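PDB 3H35: DUF4393 domain-containing protein from Alcanivorax borkumensis, which is of unknown function but belongs to the abortive infection alpha family, placed in the helix-turn-helix clan, and assembles with further copies of itself. Local coordinates for residues 52-55 with 56-60; 103-106 with 107-111; 44-47 with 48-51; 139-142 with 143-147. All coordinates share one frame; numbering follows the deposited sequence. Where two conformers were deposited one is given.

Contact 1 of 4, residues 52-55 with 56-60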
ATOM      1  N   ALA A  52       3.506  17.035  -3.890  1.00 24.85           N
ATOM      2  CA  ALA A  52       4.357  17.562  -4.962  1.00 26.05           C
ATOM      3  C   ALA A  52       4.877  16.392  -5.784  1.00 26.52           C
ATOM      4  O   ALA A  52       5.120  16.553  -6.981  1.00 26.15           O
ATOM      5  CB  ALA A  52       5.532  18.404  -4.408  1.00 25.00           C
ATOM      6  N   SER A  53       4.989  15.215  -5.158  1.00 25.57           N
ATOM      7  CA  SER A  53       5.459  14.020  -5.871  1.00 25.63           C
ATOM      8  C   SER A  53       4.387  13.384  -6.786  1.00 25.35           C
ATOM      9  O   SER A  53       4.670  12.492  -7.565  1.00 25.94           O
ATOM     10  CB  SER A  53       5.925  12.978  -4.848  1.00 26.21           C
ATOM     11  OG  SER A  53       4.815  12.498  -4.089  1.00 26.25           O
ATOM     12  N   LEU A  54       3.127  13.801  -6.664  1.00 25.16           N
ATOM     13  CA  LEU A  54       2.097  13.317  -7.558  1.00 24.54           C
ATOM     14  C   LEU A  54       2.409  13.725  -9.004  1.00 24.42           C
ATOM     15  O   LEU A  54       2.963  14.787  -9.233  1.00 24.03           O
ATOM     16  CB  LEU A  54       0.748  13.899  -7.151  1.00 24.06           C
ATOM     17  CG  LEU A  54       0.153  13.461  -5.792  1.00 25.60           C
ATOM     18  CD1 LEU A  54      -1.175  14.250  -5.586  1.00 22.25           C
ATOM     19  CD2 LEU A  54      -0.108  11.914  -5.696  1.00 19.20           C
ATOM     20  N   THR A  55       2.045  12.915  -9.998  1.00 24.52           N
ATOM     21  CA  THR A  55       2.112  13.389 -11.373  1.00 24.62           C
ATOM     22  C   THR A  55       0.962  14.429 -11.542  1.00 25.36           C
ATOM     23  O   THR A  55       0.020  14.478 -10.737  1.00 24.14           O
ATOM     24  CB  THR A  55       1.920  12.286 -12.434  1.00 25.59           C
ATOM     25  OG1 THR A  55       0.550  11.879 -12.425  1.00 25.22           O
ATOM     26  CG2 THR A  55       2.852  11.056 -12.219  1.00 25.46           C
ATOM     27  N   GLY A  56       1.062  15.269 -12.573  1.00 25.95           N
ATOM     28  CA  GLY A  56       0.024  16.288 -12.845  1.00 26.59           C
ATOM     29  C   GLY A  56      -1.384  15.646 -12.899  1.00 25.95           C
ATOM     30  O   GLY A  56      -2.342  16.157 -12.322  1.00 25.41           O
ATOM     31  N   ASP A  57      -1.496  14.506 -13.563  1.00 25.79           N
ATOM     32  CA  ASP A  57      -2.800  13.850 -13.682  1.00 25.54           C
ATOM     33  C   ASP A  57      -3.302  13.454 -12.300  1.00 25.44           C
ATOM     34  O   ASP A  57      -4.453  13.729 -11.990  1.00 25.80           O
ATOM     35  CB  ASP A  57      -2.768  12.637 -14.634  1.00 25.98           C
ATOM     36  CG  ASP A  57      -2.784  13.041 -16.108  1.00 25.83           C
ATOM     37  OD1 ASP A  57      -2.967  14.241 -16.358  1.00 24.72           O
ATOM     38  OD2 ASP A  57      -2.626  12.176 -17.019  1.00 25.56           O
ATOM     39  N   GLU A  58      -2.446  12.846 -11.483  1.00 24.22           N
ATOM     40  CA  GLU A  58      -2.826  12.462 -10.109  1.00 24.84           C
ATOM     41  C   GLU A  58      -3.260  13.674  -9.277  1.00 24.46           C
ATOM     42  O   GLU A  58      -4.226  13.587  -8.509  1.00 23.36           O
ATOM     43  CB  GLU A  58      -1.667  11.738  -9.393  1.00 24.79           C
ATOM     44  CG  GLU A  58      -1.424  10.321  -9.918  1.00 26.34           C
ATOM     45  CD  GLU A  58      -0.056   9.757  -9.573  1.00 27.77           C
ATOM     46  OE1 GLU A  58       0.793  10.539  -9.099  1.00 24.90           O
ATOM     47  OE2 GLU A  58       0.165   8.530  -9.812  1.00 25.99           O
ATOM     48  N   ALA A  59      -2.542  14.782  -9.449  1.00 24.11           N
ATOM     49  CA  ALA A  59      -2.794  16.006  -8.728  1.00 24.60           C
ATOM     50  C   ALA A  59      -4.153  16.596  -9.167  1.00 25.50           C
ATOM     51  O   ALA A  59      -4.914  17.128  -8.330  1.00 24.24           O
ATOM     52  CB  ALA A  59      -1.665  17.016  -8.978  1.00 23.55           C
ATOM     53  N   ARG A  60      -4.427  16.525 -10.481  1.00 26.00           N
ATOM     54  CA  ARG A  60      -5.694  17.004 -11.008  1.00 26.25           C
ATOM     55  C   ARG A  60      -6.876  16.167 -10.476  1.00 26.81           C
ATOM     56  O   ARG A  60      -7.949  16.712 -10.160  1.00 25.65           O
ATOM     57  CB  ARG A  60      -5.652  17.049 -12.554  1.00 27.50           C
ATOM     58  CG  ARG A  60      -4.761  18.162 -13.119  1.00 27.00           C
ATOM     59  CD  ARG A  60      -4.906  18.318 -14.598  1.00 27.76           C
ATOM     60  NE  ARG A  60      -6.200  18.915 -14.856  1.00 29.70           N
ATOM     61  CZ  ARG A  60      -6.449  20.211 -14.968  1.00 32.95           C
ATOM     62  NH1 ARG A  60      -5.467  21.105 -14.905  1.00 35.03           N
ATOM     63  NH2 ARG A  60      -7.700  20.616 -15.168  1.00 34.24           N
TER
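Thr55 and Glu58 cross each other at an oblique angle, each accepting the backbone N-H of the other, Thr55 reaching forward and Glu58 back, which defines a capping box at the start of helix 56-65. Thr55 is the N-cap residue. Its OG1 sits between the backbone N and the carbonyl carbon (chi1 72°), and this torsion turns the hydroxyl toward the first turn, where it accepts from Glu58 N at 3.3 Å in a nearly straight bond (N-H...O 172°). In return Glu58 runs extended beyond CG, and its OE1 takes the Thr55 N-H at 2.8 Å. That donor comes from above the carboxylate plane, 39° out of it. The regular helical pattern begins with Ala59 N bonding to Thr55 O at 2.9 Å. Leu54 adds an apolar contact: its CD1 rests 3.9 Å from Ala59 CA, and its CB lies 4.3 Å from Ala59 CB. Leu54 CD2 lies beside the carboxylate, 3.8 Å from Glu58 OE1.

Outside the box, Asp57 turns its carboxylate to Tyr109 OH and to the backbone N atoms of Gln101 and Cys102. Glu58 OE1 also forms a salt bridge with Arg49 of the second subunit. One carboxylate oxygen therefore serves both the cap and the neighbouring subunit, whose arginine would probably help keep this buried glutamate ionised.

Contact 2 of 4, residues 103-106 with 107-111. With EDO (1,2-ethanediol), chain D.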
ATOM      1  N   ASN A 103      -5.996   9.392 -19.858  1.00 29.96           N
ATOM      2  CA  ASN A 103      -7.024   8.666 -19.188  1.00 31.45           C
ATOM      3  C   ASN A 103      -6.740   7.169 -19.206  1.00 31.34           C
ATOM      4  O   ASN A 103      -7.325   6.416 -18.428  1.00 31.09           O
ATOM      5  CB  ASN A 103      -8.375   8.931 -19.829  1.00 32.02           C
ATOM      6  CG  ASN A 103      -9.510   8.674 -18.875  1.00 34.83           C
ATOM      7  OD1 ASN A 103      -9.687   9.411 -17.889  1.00 37.74           O
ATOM      8  ND2 ASN A 103     -10.279   7.612 -19.138  1.00 38.35           N
ATOM      9  N   ASP A 104      -5.858   6.752 -20.112  1.00 31.37           N
ATOM     10  CA  ASP A 104      -5.425   5.356 -20.181  1.00 32.09           C
ATOM     11  C   ASP A 104      -4.740   4.873 -18.883  1.00 30.82           C
ATOM     12  O   ASP A 104      -4.709   3.688 -18.633  1.00 30.30           O
ATOM     13  CB  ASP A 104      -4.438   5.160 -21.340  1.00 32.51           C
ATOM     14  CG  ASP A 104      -5.109   5.172 -22.696  1.00 35.91           C
ATOM     15  OD1 ASP A 104      -6.354   5.355 -22.792  1.00 38.97           O
ATOM     16  OD2 ASP A 104      -4.355   4.993 -23.680  1.00 41.69           O
ATOM     17  N   PHE A 105      -4.196   5.799 -18.087  1.00 29.50           N
ATOM     18  CA  PHE A 105      -3.513   5.455 -16.847  1.00 28.07           C
ATOM     19  C   PHE A 105      -4.386   5.589 -15.585  1.00 27.19           C
ATOM     20  O   PHE A 105      -3.854   5.640 -14.470  1.00 25.43           O
ATOM     21  CB  PHE A 105      -2.291   6.362 -16.689  1.00 28.20           C
ATOM     22  CG  PHE A 105      -1.371   6.380 -17.887  1.00 30.10           C
ATOM     23  CD1 PHE A 105      -1.211   5.260 -18.707  1.00 32.88           C
ATOM     24  CD2 PHE A 105      -0.635   7.532 -18.187  1.00 30.77           C
ATOM     25  CE1 PHE A 105      -0.368   5.292 -19.824  1.00 32.50           C
ATOM     26  CE2 PHE A 105       0.190   7.588 -19.316  1.00 30.96           C
ATOM     27  CZ  PHE A 105       0.340   6.444 -20.120  1.00 32.98           C
ATOM     28  N   ILE A 106      -5.704   5.725 -15.747  1.00 25.60           N
ATOM     29  CA  ILE A 106      -6.536   5.988 -14.592  1.00 25.67           C
ATOM     30  C   ILE A 106      -6.375   4.886 -13.489  1.00 26.74           C
ATOM     31  O   ILE A 106      -6.211   5.194 -12.294  1.00 25.94           O
ATOM     32  CB  ILE A 106      -8.006   6.206 -15.011  1.00 25.76           C
ATOM     33  CG1 ILE A 106      -8.870   6.634 -13.823  1.00 26.59           C
ATOM     34  CG2 ILE A 106      -8.606   4.911 -15.702  1.00 25.76           C
ATOM     35  CD1 ILE A 106      -8.449   7.921 -13.065  1.00 21.75           C
ATOM     36  N   ALA A 107      -6.333   3.613 -13.899  1.00 26.73           N
ATOM     37  CA  ALA A 107      -6.166   2.549 -12.924  1.00 27.15           C
ATOM     38  C   ALA A 107      -4.823   2.648 -12.180  1.00 26.26           C
ATOM     39  O   ALA A 107      -4.788   2.493 -10.949  1.00 27.00           O
ATOM     40  CB  ALA A 107      -6.382   1.147 -13.565  1.00 26.42           C
ATOM     41  N   LEU A 108      -3.745   2.968 -12.895  1.00 26.11           N
ATOM     42  CA  LEU A 108      -2.453   3.225 -12.254  1.00 25.93           C
ATOM     43  C   LEU A 108      -2.526   4.389 -11.278  1.00 25.11           C
ATOM     44  O   LEU A 108      -2.001   4.319 -10.146  1.00 22.75           O
ATOM     45  CB  LEU A 108      -1.364   3.539 -13.278  1.00 27.18           C
ATOM     46  CG  LEU A 108      -0.738   2.348 -13.988  1.00 30.73           C
ATOM     47  CD1 LEU A 108      -0.067   2.836 -15.345  1.00 29.18           C
ATOM     48  CD2 LEU A 108       0.257   1.620 -13.044  1.00 31.20           C
ATOM     49  N   TYR A 109      -3.193   5.460 -11.716  1.00 24.49           N
ATOM     50  CA  TYR A 109      -3.320   6.638 -10.865  1.00 24.56           C
ATOM     51  C   TYR A 109      -4.081   6.306  -9.604  1.00 24.60           C
ATOM     52  O   TYR A 109      -3.713   6.739  -8.513  1.00 23.38           O
ATOM     53  CB  TYR A 109      -4.054   7.753 -11.588  1.00 24.82           C
ATOM     54  CG  TYR A 109      -3.347   8.326 -12.797  1.00 23.55           C
ATOM     55  CD1 TYR A 109      -1.941   8.263 -12.928  1.00 23.92           C
ATOM     56  CD2 TYR A 109      -4.070   8.972 -13.798  1.00 26.22           C
ATOM     57  CE1 TYR A 109      -1.296   8.810 -14.033  1.00 22.78           C
ATOM     58  CE2 TYR A 109      -3.422   9.545 -14.929  1.00 25.96           C
ATOM     59  CZ  TYR A 109      -2.041   9.459 -15.036  1.00 25.29           C
ATOM     60  OH  TYR A 109      -1.395  10.043 -16.118  1.00 25.33           O
ATOM     61  N   LEU A 110      -5.189   5.582  -9.747  1.00 25.04           N
ATOM     62  CA  LEU A 110      -5.983   5.227  -8.570  1.00 24.79           C
ATOM     63  C   LEU A 110      -5.232   4.296  -7.633  1.00 24.91           C
ATOM     64  O   LEU A 110      -5.322   4.423  -6.409  1.00 24.92           O
ATOM     65  CB  LEU A 110      -7.306   4.622  -8.969  1.00 25.04           C
ATOM     66  CG  LEU A 110      -8.311   5.573  -9.627  1.00 26.84           C
ATOM     67  CD1 LEU A 110      -9.493   4.787 -10.263  1.00 25.26           C
ATOM     68  CD2 LEU A 110      -8.815   6.571  -8.609  1.00 27.41           C
ATOM     69  N   ASN A 111      -4.439   3.378  -8.181  1.00 25.28           N
ATOM     70  CA  ASN A 111      -3.637   2.509  -7.321  1.00 24.23           C
ATOM     71  C   ASN A 111      -2.707   3.346  -6.443  1.00 25.08           C
ATOM     72  O   ASN A 111      -2.597   3.096  -5.266  1.00 25.15           O
ATOM     73  CB  ASN A 111      -2.792   1.545  -8.120  1.00 24.71           C
ATOM     74  CG  ASN A 111      -2.280   0.419  -7.271  1.00 25.97           C
ATOM     75  OD1 ASN A 111      -3.017  -0.537  -7.000  1.00 28.85           O
ATOM     76  ND2 ASN A 111      -1.084   0.564  -6.764  1.00 25.25           N
TER
HETATM   77  C1  EDO D 184      -6.440   0.095  -6.577  1.00 54.35           C
HETATM   78  O1  EDO D 184      -5.610  -0.866  -7.250  1.00 54.43           O
HETATM   79  C2  EDO D 184      -6.209   0.115  -5.081  1.00 51.78           C
HETATM   80  O2  EDO D 184      -7.445   0.414  -4.453  1.00 49.95           O
HETATM   81  O   HOH W   1      -6.585   2.288 -16.646  1.00 27.59           O
HETATM   82  O   HOH W   2      -3.984   2.438 -15.815  1.00 28.42           O
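Asp104 O is gripped by two waters, each of which donates to it and accepts from an NH of the next turn. Water 1 lies 3.1 Å from Asp104 O and takes Ala107 N; water 2 takes Leu108 N at 3.0 Å. The same carbonyl oxygen also accepts from Gln170 NE2 of the second subunit. The waters thus join the short 3-10 segment 103-104 to NH groups at the beginning of helix 106-115, for which Phe105 is the N-cap residue.

Direct helical bonding starts with Tyr109 N, which meets Phe105 O at 2.8 Å, and Leu110 N repeats the pattern on Ile106 O. Phe105 O has a second neighbour in the Tyr109 ring, lying 3.2 Å above its plane and offset toward the rim. Further out, Phe105 CB makes a CH-pi contact over the Tyr109 face, 3.8 Å from the centroid and 21° off the ring normal. The two aromatic side chains cross, and Tyr109 OH arrives at the edge of the Phe105 ring, 3.3 Å from CD2. That hydroxyl is hydrogen-bonded to Asp57, which ties this helix to helix 56-65.

Ile106 and Leu110 lie side by side and point the same way. With Ile106 CG1 opposite its backbone N (chi1 -174°), the branch comes within 4.1 Å of Leu110 CD1. Farther along the helix, Asn111 OD1 accepts from O1 of a 1,2-ethanediol, probably from the crystallisation liquor, that also binds Arg90.

Contact 3 of 4, residues 44-47 with 48-51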
ATOM      1  N   THR A  44       6.118  20.957   5.433  1.00 29.79           N
ATOM      2  CA  THR A  44       6.629  21.143   4.107  1.00 29.52           C
ATOM      3  C   THR A  44       7.067  19.806   3.556  1.00 28.89           C
ATOM      4  O   THR A  44       6.736  19.477   2.417  1.00 28.11           O
ATOM      5  CB  THR A  44       7.797  22.163   4.097  1.00 29.97           C
ATOM      6  OG1 THR A  44       7.321  23.377   4.687  1.00 30.77           O
ATOM      7  CG2 THR A  44       8.280  22.473   2.663  1.00 29.77           C
HETATM    8  N   MSE A  45       7.813  19.031   4.343  0.50 28.53           N
HETATM    9  CA  MSE A  45       8.196  17.696   3.905  0.50 29.06           C
HETATM   10  C   MSE A  45       6.970  16.827   3.594  0.50 28.01           C
HETATM   11  O   MSE A  45       6.975  16.098   2.607  0.50 27.78           O
HETATM   12  CB  MSE A  45       9.081  17.003   4.934  0.50 30.33           C
HETATM   13  CG  MSE A  45       9.328  15.514   4.642  0.50 34.78           C
HETATM   14 SE   MSE A  45      10.653  15.133   3.224  0.50 47.34          SE
HETATM   15  CE  MSE A  45      12.262  15.561   4.237  0.50 41.15           C
ATOM     16  N   LEU A  46       5.909  16.940   4.393  1.00 26.85           N
ATOM     17  CA  LEU A  46       4.725  16.110   4.180  1.00 26.18           C
ATOM     18  C   LEU A  46       4.089  16.444   2.843  1.00 26.79           C
ATOM     19  O   LEU A  46       3.793  15.535   2.061  1.00 25.61           O
ATOM     20  CB  LEU A  46       3.709  16.252   5.309  1.00 25.31           C
ATOM     21  CG  LEU A  46       4.091  15.543   6.628  1.00 25.25           C
ATOM     22  CD1 LEU A  46       3.225  16.049   7.772  1.00 24.48           C
ATOM     23  CD2 LEU A  46       4.037  14.049   6.522  1.00 24.91           C
ATOM     24  N   VAL A  47       3.925  17.734   2.550  1.00 27.24           N
ATOM     25  CA  VAL A  47       3.296  18.104   1.295  1.00 28.38           C
ATOM     26  C   VAL A  47       4.237  17.825   0.106  1.00 28.88           C
ATOM     27  O   VAL A  47       3.767  17.364  -0.957  1.00 28.48           O
ATOM     28  CB  VAL A  47       2.738  19.565   1.268  1.00 29.56           C
ATOM     29  CG1 VAL A  47       1.774  19.819   2.473  1.00 27.85           C
ATOM     30  CG2 VAL A  47       3.857  20.546   1.236  1.00 30.27           C
ATOM     31  N   GLU A  48       5.545  18.033   0.258  1.00 28.48           N
ATOM     32  CA  GLU A  48       6.449  17.658  -0.844  1.00 30.16           C
ATOM     33  C   GLU A  48       6.339  16.187  -1.185  1.00 29.62           C
ATOM     34  O   GLU A  48       6.243  15.799  -2.342  1.00 29.13           O
ATOM     35  CB  GLU A  48       7.903  17.894  -0.500  1.00 31.01           C
ATOM     36  CG  GLU A  48       8.347  19.285  -0.744  1.00 37.87           C
ATOM     37  CD  GLU A  48       8.011  19.713  -2.174  1.00 45.95           C
ATOM     38  OE1 GLU A  48       8.580  19.064  -3.122  1.00 48.27           O
ATOM     39  OE2 GLU A  48       7.140  20.644  -2.313  1.00 46.49           O
ATOM     40  N   ARG A  49       6.421  15.385  -0.142  1.00 28.36           N
ATOM     41  CA  ARG A  49       6.518  13.954  -0.270  1.00 28.60           C
ATOM     42  C   ARG A  49       5.216  13.323  -0.801  1.00 27.89           C
ATOM     43  O   ARG A  49       5.246  12.381  -1.579  1.00 28.33           O
ATOM     44  CB  ARG A  49       6.842  13.435   1.130  1.00 28.70           C
ATOM     45  CG  ARG A  49       7.079  12.043   1.275  1.00 29.68           C
ATOM     46  CD  ARG A  49       7.508  11.742   2.726  1.00 30.60           C
ATOM     47  NE  ARG A  49       6.384  11.606   3.642  1.00 28.95           N
ATOM     48  CZ  ARG A  49       6.529  11.409   4.946  1.00 26.54           C
ATOM     49  NH1 ARG A  49       7.738  11.409   5.488  1.00 25.09           N
ATOM     50  NH2 ARG A  49       5.462  11.240   5.712  1.00 27.67           N
ATOM     51  N   HIS A  50       4.068  13.830  -0.385  1.00 27.44           N
ATOM     52  CA  HIS A  50       2.817  13.205  -0.762  1.00 26.92           C
ATOM     53  C   HIS A  50       2.058  13.931  -1.859  1.00 27.42           C
ATOM     54  O   HIS A  50       1.306  13.287  -2.544  1.00 27.16           O
ATOM     55  CB  HIS A  50       1.922  13.005   0.446  1.00 27.20           C
ATOM     56  CG  HIS A  50       2.514  12.085   1.464  1.00 27.55           C
ATOM     57  ND1 HIS A  50       2.834  10.775   1.175  1.00 28.74           N
ATOM     58  CD2 HIS A  50       2.874  12.285   2.752  1.00 26.36           C
ATOM     59  CE1 HIS A  50       3.346  10.197   2.251  1.00 27.70           C
ATOM     60  NE2 HIS A  50       3.363  11.086   3.228  1.00 27.48           N
ATOM     61  N   LEU A  51       2.239  15.243  -2.031  1.00 25.97           N
ATOM     62  CA  LEU A  51       1.446  16.000  -3.024  1.00 25.68           C
ATOM     63  C   LEU A  51       2.339  16.464  -4.177  1.00 25.68           C
ATOM     64  O   LEU A  51       1.978  16.273  -5.316  1.00 25.12           O
ATOM     65  CB  LEU A  51       0.723  17.231  -2.420  1.00 25.39           C
ATOM     66  CG  LEU A  51      -0.352  16.942  -1.370  1.00 27.31           C
ATOM     67  CD1 LEU A  51      -1.000  18.269  -0.924  1.00 26.66           C
ATOM     68  CD2 LEU A  51      -1.368  15.860  -1.887  1.00 26.40           C
TER
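Arg49 leaves helix 42-52 with its CB 3.0 Å from Met45 O, the carbonyl oxygen that also accepts its backbone N-H at 2.9 Å. CG then stands over the centre of the His50 ring, 4.2 Å above the plane, a position reached because chi1 is -176° and carries CG opposite the backbone N. A bend at chi3 (83°) swings the guanidinium back alongside Leu46. Here CZ lies 4.0 Å from Leu46 CD2 and NH2 comes to 3.3 Å from the same methyl. NH2 also donates to His50 NE2 at 3.3 Å, close to the guanidinium plane but tilted 23° from that of the imidazole. At the tip, NH1 reaches the third subunit, forming a salt bridge with Glu58 and a hydrogen bond to the carbonyl oxygen of Ser53 there.

The backbone beneath is an i to i+4 series (Leu46 O to His50 N, Val47 O to Leu51 N) that runs into a wider, pi-type turn at 48-51. Leu46 and His50 also pack on Leu171 of helix 166-175.

With NE2 accepting from Arg49 and ND1 bonded to Gln116, the imidazole has a partner at each nitrogen, consistent with a neutral ring. A neutral ring would probably leave the arginine's charge to be met chiefly by Glu58 of the third subunit, while the long bond to the histidine and the Leu46 methyl alongside help set where the guanidinium lies.

Contact 4 of 4, residues 139-142 with 143-147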
ATOM      1  N   SER A 139     -13.661  -0.124 -22.880  1.00 34.04           N
ATOM      2  CA  SER A 139     -12.935  -1.266 -23.423  1.00 34.33           C
ATOM      3  C   SER A 139     -11.646  -1.615 -22.634  1.00 33.51           C
ATOM      4  O   SER A 139     -11.299  -2.777 -22.540  1.00 33.38           O
ATOM      5  CB  SER A 139     -12.624  -1.041 -24.905  1.00 33.95           C
ATOM      6  OG  SER A 139     -11.760   0.085 -25.040  1.00 37.35           O
ATOM      7  N   ASP A 140     -10.961  -0.618 -22.075  1.00 33.34           N
ATOM      8  CA  ASP A 140      -9.736  -0.853 -21.312  1.00 33.65           C
ATOM      9  C   ASP A 140     -10.046  -1.540 -19.996  1.00 32.45           C
ATOM     10  O   ASP A 140      -9.345  -2.444 -19.595  1.00 32.43           O
ATOM     11  CB  ASP A 140      -9.001   0.449 -20.985  1.00 34.43           C
ATOM     12  CG  ASP A 140      -8.400   1.113 -22.206  1.00 38.20           C
ATOM     13  OD1 ASP A 140      -7.806   0.426 -23.070  1.00 41.14           O
ATOM     14  OD2 ASP A 140      -8.509   2.353 -22.282  1.00 48.05           O
ATOM     15  N   PHE A 141     -11.062  -1.054 -19.304  1.00 31.21           N
ATOM     16  CA  PHE A 141     -11.519  -1.711 -18.113  1.00 30.68           C
ATOM     17  C   PHE A 141     -11.869  -3.179 -18.414  1.00 30.57           C
ATOM     18  O   PHE A 141     -11.470  -4.101 -17.674  1.00 30.55           O
ATOM     19  CB  PHE A 141     -12.746  -0.988 -17.576  1.00 31.05           C
ATOM     20  CG  PHE A 141     -13.407  -1.722 -16.476  1.00 29.25           C
ATOM     21  CD1 PHE A 141     -12.848  -1.723 -15.215  1.00 29.85           C
ATOM     22  CD2 PHE A 141     -14.553  -2.446 -16.708  1.00 28.80           C
ATOM     23  CE1 PHE A 141     -13.422  -2.463 -14.185  1.00 29.62           C
ATOM     24  CE2 PHE A 141     -15.144  -3.183 -15.692  1.00 30.29           C
ATOM     25  CZ  PHE A 141     -14.558  -3.193 -14.425  1.00 29.07           C
ATOM     26  N   ARG A 142     -12.593  -3.400 -19.513  1.00 29.37           N
ATOM     27  CA  ARG A 142     -13.059  -4.730 -19.839  1.00 29.27           C
ATOM     28  C   ARG A 142     -11.891  -5.632 -20.125  1.00 28.76           C
ATOM     29  O   ARG A 142     -11.906  -6.798 -19.757  1.00 27.41           O
ATOM     30  CB  ARG A 142     -14.021  -4.710 -21.045  1.00 29.44           C
ATOM     31  CG  ARG A 142     -15.437  -4.230 -20.717  1.00 33.48           C
ATOM     32  CD  ARG A 142     -16.032  -4.997 -19.540  1.00 38.12           C
ATOM     33  NE  ARG A 142     -17.376  -4.551 -19.144  1.00 43.72           N
ATOM     34  CZ  ARG A 142     -18.128  -5.133 -18.195  1.00 46.34           C
ATOM     35  NH1 ARG A 142     -17.712  -6.217 -17.541  1.00 46.33           N
ATOM     36  NH2 ARG A 142     -19.325  -4.648 -17.916  1.00 48.49           N
ATOM     37  N   LYS A 143     -10.885  -5.086 -20.791  1.00 28.90           N
ATOM     38  CA  LYS A 143      -9.647  -5.809 -21.040  1.00 30.49           C
ATOM     39  C   LYS A 143      -8.949  -6.223 -19.723  1.00 29.23           C
ATOM     40  O   LYS A 143      -8.519  -7.359 -19.577  1.00 28.27           O
ATOM     41  CB  LYS A 143      -8.716  -4.920 -21.843  1.00 31.73           C
ATOM     42  CG  LYS A 143      -7.518  -5.623 -22.423  1.00 37.43           C
ATOM     43  CD  LYS A 143      -6.531  -4.599 -23.017  1.00 43.50           C
ATOM     44  CE  LYS A 143      -5.362  -5.273 -23.742  1.00 46.57           C
ATOM     45  NZ  LYS A 143      -5.890  -6.037 -24.908  1.00 51.12           N
ATOM     46  N   ALA A 144      -8.847  -5.291 -18.785  1.00 27.94           N
ATOM     47  CA  ALA A 144      -8.196  -5.561 -17.483  1.00 27.34           C
ATOM     48  C   ALA A 144      -8.983  -6.651 -16.736  1.00 26.90           C
ATOM     49  O   ALA A 144      -8.411  -7.600 -16.210  1.00 26.37           O
ATOM     50  CB  ALA A 144      -8.124  -4.286 -16.620  1.00 27.02           C
ATOM     51  N   GLN A 145     -10.296  -6.507 -16.744  1.00 25.85           N
ATOM     52  CA  GLN A 145     -11.159  -7.477 -16.094  1.00 26.14           C
ATOM     53  C   GLN A 145     -10.961  -8.883 -16.697  1.00 25.08           C
ATOM     54  O   GLN A 145     -10.820  -9.812 -15.963  1.00 22.66           O
ATOM     55  CB  GLN A 145     -12.629  -7.080 -16.206  1.00 26.39           C
ATOM     56  CG  GLN A 145     -13.607  -8.027 -15.466  1.00 27.11           C
ATOM     57  CD  GLN A 145     -15.043  -7.818 -15.903  1.00 30.87           C
ATOM     58  OE1 GLN A 145     -15.311  -7.223 -16.965  1.00 31.07           O
ATOM     59  NE2 GLN A 145     -15.986  -8.308 -15.092  1.00 30.27           N
ATOM     60  N   ALA A 146     -10.936  -8.987 -18.028  1.00 24.77           N
ATOM     61  CA  ALA A 146     -10.756 -10.242 -18.679  1.00 25.69           C
ATOM     62  C   ALA A 146      -9.381 -10.829 -18.335  1.00 26.53           C
ATOM     63  O   ALA A 146      -9.293 -12.005 -18.033  1.00 26.97           O
ATOM     64  CB  ALA A 146     -11.001 -10.126 -20.214  1.00 25.00           C
ATOM     65  N   GLU A 147      -8.319 -10.025 -18.296  1.00 28.08           N
ATOM     66  CA  GLU A 147      -7.013 -10.563 -17.920  1.00 28.97           C
ATOM     67  C   GLU A 147      -7.032 -11.165 -16.520  1.00 28.75           C
ATOM     68  O   GLU A 147      -6.507 -12.264 -16.281  1.00 27.61           O
ATOM     69  CB  GLU A 147      -5.948  -9.489 -17.953  1.00 30.39           C
ATOM     70  CG  GLU A 147      -5.629  -8.907 -19.328  1.00 34.62           C
ATOM     71  CD  GLU A 147      -4.546  -7.808 -19.238  1.00 40.55           C
ATOM     72  OE1 GLU A 147      -3.644  -7.901 -18.366  1.00 46.28           O
ATOM     73  OE2 GLU A 147      -4.594  -6.862 -20.048  1.00 48.10           O
TER
HETATM   74  O   HOH W   3     -14.438  -8.192 -19.495  1.00 38.39           O
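The opening turns of helix 139-151, which packs against the antiparallel sheet, carry an i to i+3 side-chain bridge between Arg142 and Gln145. The two lie side by side and point the same way, their guanidinium and amide planes 32° apart. Arg142 NH1 donates to Gln145 OE1 at 2.7 Å. The N-H...O angle of 142° marks the bond as bent, although the nitrogen lies in the carbonyl plane, on a lone pair of the oxygen, and OE1 meets the guanidinium at its edge. A bend at chi2 of Arg142 (-52°) folds the chain forward over the next turn, bringing CD to 3.5 Å from the same OE1. NE has a separate partner, the carbonyl oxygen of Glu136, so two of the guanidinium nitrogens, NE and NH1, each have an acceptor, which should restrict its rotation.

Over one face of the guanidinium stands Phe141 CE2, 4.1 Å from the plane and offset toward the rim. The phenyl ring is buried against Leu74 and Leu76 of strand 71-77, Ile157 of strand 156-164 and the ring of Tyr91, and this fastens the helix to the sheet. Gln145 lies over the same surface, on Leu76 and Ile157.

Main-chain bonds continue the helix: Gln145 N reaches Phe141 O at 2.8 Å, and Ala146 N reaches Arg142 O at 3.0 Å. Ala144 packs on Tyr89 and on Pro166 of the second subunit. Water 3 donates both to Arg142 O, at 2.9 Å, and to Gln145 OE1, at 2.8 Å.

Overall arrangement
Contacts 1 and 2 are buried and both lie at helix starts, one closed by a side-chain capping box, the other bridged by waters and packed by an aromatic pair. They meet through Asp57 OD2 and Tyr109 OH, 2.6 Å apart. Contact 3 directly precedes contact 1 along the chain, and Ala52 N approaches Val47 O at 3.0 Å; its arginine and the glutamate of contact 1 are the two halves of a salt bridge repeated between subunits. Contacts 3 and 4 are only partly buried and lie on opposite sides of the chain's centre, their centres about 34 Å apart. The arginine of contact 4 pairs with a neutral amide on the sheet-covering helix, whereas that of contact 3 crosses a subunit interface.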